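Local structure of carboxylesterase (Uncultured bacterium, 5GMX) at residues Asp137-Cys142 / Val172-Thr177. The protein hydrolyses carboxylic esters as a family VIII carboxylesterase and also acts on oxyimino cephalosporins, probably through a serine nucleophile as in class C beta-lactamases. Residues are numbered along the deposited sequence; the frame is centred on the assembly and turned at random.
Sequences DWDKLC and VARRVT
Arg174 NH1 is held by two carboxylates, Glu171 OE1 in a salt bridge from one turn back on the same helix and, across the contact, Asp139 OD1 in a long one at 3.7 Å. The Asp139 oxygen is far from the plane of the guanidinium, where no N-H points, so only charge acts. Glu171 OE1 also accepts the indole N-H of Trp138. Consistent with that shared acceptor, Trp138 NE1 lies 3.5 Å from Arg174 NH1. Arg174 CD packs 3.6 Å from Trp138 NE1. Indole and guanidinium planes stand 74° apart, and the two side chains run antiparallel past one another. A bend at chi3 (66°) turns the guanidinium aside from the line of the aliphatic chain. The helices joined here, 138-146 and 165-175, belong to the helical part of the beta-lactamase-like fold and meet at its surface. A water lies between Asp139 and Arg174, donating to Asp139 OD1 at 3.3 Å, though its suspiciously short distance to Arg174 NH2 leaves the bridge doubtful. Cys142 SG sits 3.4 Å above one face of the Trp138 ring, displaced from the ring centre toward its edge. The imidazole of His167 stacks with the indole.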
loop_
_atom_site.group_PDB
_atom_site.type_symbol
_atom_site.label_atom_id
_atom_site.label_comp_id
_atom_site.label_asym_id
_atom_site.label_seq_id
_atom_site.Cartn_x
_atom_site.Cartn_y
_atom_site.Cartn_z
ATOM N N ASP A 137 -13.033 10.724 -10.498
ATOM C CA ASP A 137 -14.216 10.117 -11.107
ATOM C C ASP A 137 -13.947 8.645 -11.414
ATOM O O ASP A 137 -13.415 8.305 -12.477
ATOM C CB ASP A 137 -14.615 10.869 -12.378
ATOM C CG ASP A 137 -15.979 10.437 -12.928
ATOM O OD1 ASP A 137 -16.413 9.283 -12.695
ATOM O OD2 ASP A 137 -16.628 11.269 -13.599
ATOM N N TRP A 138 -14.345 7.778 -10.487
ATOM C CA TRP A 138 -13.983 6.360 -10.520
ATOM C C TRP A 138 -14.396 5.625 -11.799
ATOM O O TRP A 138 -13.562 5.013 -12.489
ATOM C CB TRP A 138 -14.592 5.643 -9.315
ATOM C CG TRP A 138 -14.191 4.206 -9.234
ATOM C CD1 TRP A 138 -14.792 3.147 -9.853
ATOM C CD2 TRP A 138 -13.083 3.668 -8.503
ATOM N NE1 TRP A 138 -14.131 1.983 -9.547
ATOM C CE2 TRP A 138 -13.076 2.276 -8.721
ATOM C CE3 TRP A 138 -12.102 4.227 -7.676
ATOM C CZ2 TRP A 138 -12.127 1.431 -8.138
ATOM C CZ3 TRP A 138 -11.158 3.387 -7.098
ATOM C CH2 TRP A 138 -11.180 2.006 -7.332
ATOM N N ASP A 139 -15.687 5.670 -12.098
ATOM C CA ASP A 139 -16.243 4.919 -13.219
ATOM C C ASP A 139 -15.685 5.397 -14.555
ATOM O O ASP A 139 -15.479 4.605 -15.474
ATOM C CB ASP A 139 -17.767 5.020 -13.210
ATOM C CG ASP A 139 -18.379 4.409 -11.957
ATOM O OD1 ASP A 139 -17.773 3.463 -11.400
ATOM O OD2 ASP A 139 -19.460 4.879 -11.528
ATOM N N LYS A 140 -15.453 6.699 -14.657
ATOM C CA LYS A 140 -14.937 7.291 -15.884
ATOM C C LYS A 140 -13.475 6.881 -16.128
ATOM O O LYS A 140 -13.097 6.485 -17.240
ATOM C CB LYS A 140 -15.073 8.813 -15.824
ATOM C CG LYS A 140 -14.624 9.531 -17.075
ATOM C CD LYS A 140 -14.953 11.014 -16.978
ATOM C CE LYS A 140 -14.110 11.831 -17.937
ATOM N NZ LYS A 140 -14.499 11.536 -19.343
ATOM N N LEU A 141 -12.656 6.969 -15.083
ATOM C CA LEU A 141 -11.264 6.546 -15.186
ATOM C C LEU A 141 -11.163 5.058 -15.533
ATOM O O LEU A 141 -10.368 4.665 -16.392
ATOM C CB LEU A 141 -10.513 6.832 -13.891
ATOM C CG LEU A 141 -9.011 6.578 -14.002
ATOM C CD1 LEU A 141 -8.372 7.603 -14.923
ATOM C CD2 LEU A 141 -8.360 6.614 -12.633
ATOM N N CYS A 142 -11.987 4.246 -14.871
ATOM C CA CYS A 142 -12.012 2.807 -15.122
ATOM C C CYS A 142 -12.443 2.490 -16.560
ATOM O O CYS A 142 -11.878 1.588 -17.194
ATOM C CB CYS A 142 -12.931 2.106 -14.112
ATOM S SG CYS A 142 -12.212 2.020 -12.429
ATOM N N VAL A 172 -11.964 -4.693 -10.275
ATOM C CA VAL A 172 -12.237 -6.132 -10.235
ATOM C C VAL A 172 -12.978 -6.504 -8.940
ATOM O O VAL A 172 -14.036 -7.199 -8.956
ATOM C CB VAL A 172 -10.946 -6.952 -10.350
ATOM C CG1 VAL A 172 -11.224 -8.434 -10.117
ATOM C CG2 VAL A 172 -10.324 -6.738 -11.718
ATOM N N ALA A 173 -12.445 -5.985 -7.831
ATOM C CA ALA A 173 -13.055 -6.202 -6.518
ATOM C C ALA A 173 -14.524 -5.777 -6.464
ATOM O O ALA A 173 -15.356 -6.489 -5.901
ATOM C CB ALA A 173 -12.262 -5.460 -5.445
ATOM N N ARG A 174 -14.826 -4.622 -7.051
ATOM C CA ARG A 174 -16.175 -4.080 -7.053
ATOM C C ARG A 174 -17.082 -4.912 -7.933
ATOM O O ARG A 174 -18.249 -5.107 -7.603
ATOM C CB ARG A 174 -16.184 -2.624 -7.534
ATOM C CG ARG A 174 -15.525 -1.634 -6.600
ATOM C CD ARG A 174 -15.696 -0.199 -7.096
ATOM N NE ARG A 174 -17.087 0.249 -7.074
ATOM C CZ ARG A 174 -17.807 0.526 -8.159
ATOM N NH1 ARG A 174 -17.270 0.405 -9.365
ATOM N NH2 ARG A 174 -19.070 0.932 -8.041
ATOM N N ARG A 175 -16.553 -5.394 -9.056
ATOM C CA ARG A 175 -17.378 -6.165 -9.983
ATOM C C ARG A 175 -17.812 -7.496 -9.392
ATOM O O ARG A 175 -18.956 -7.912 -9.603
ATOM C CB ARG A 175 -16.660 -6.430 -11.309
ATOM C CG ARG A 175 -16.398 -5.202 -12.160
ATOM C CD ARG A 175 -17.666 -4.595 -12.715
ATOM N NE ARG A 175 -17.371 -3.364 -13.450
ATOM C CZ ARG A 175 -17.692 -3.157 -14.723
ATOM N NH1 ARG A 175 -18.340 -4.095 -15.410
ATOM N NH2 ARG A 175 -17.380 -2.006 -15.303
ATOM N N VAL A 176 -16.932 -8.172 -8.651
ATOM C CA VAL A 176 -17.361 -9.467 -8.104
ATOM C C VAL A 176 -18.213 -9.326 -6.843
ATOM O O VAL A 176 -18.711 -10.322 -6.309
ATOM C CB VAL A 176 -16.175 -10.402 -7.785
ATOM C CG1 VAL A 176 -15.307 -10.585 -9.024
ATOM C CG2 VAL A 176 -15.362 -9.885 -6.609
ATOM N N THR A 177 -18.361 -8.100 -6.349
ATOM C CA THR A 177 -19.285 -7.841 -5.247
ATOM C C THR A 177 -20.471 -6.985 -5.731
ATOM O O THR A 177 -21.098 -6.270 -4.952
ATOM C CB THR A 177 -18.584 -7.146 -4.055
ATOM O OG1 THR A 177 -17.906 -5.972 -4.512
ATOM C CG2 THR A 177 -17.570 -8.088 -3.404
HETATM O O HOH W 1 -20.293 2.097 -9.860
#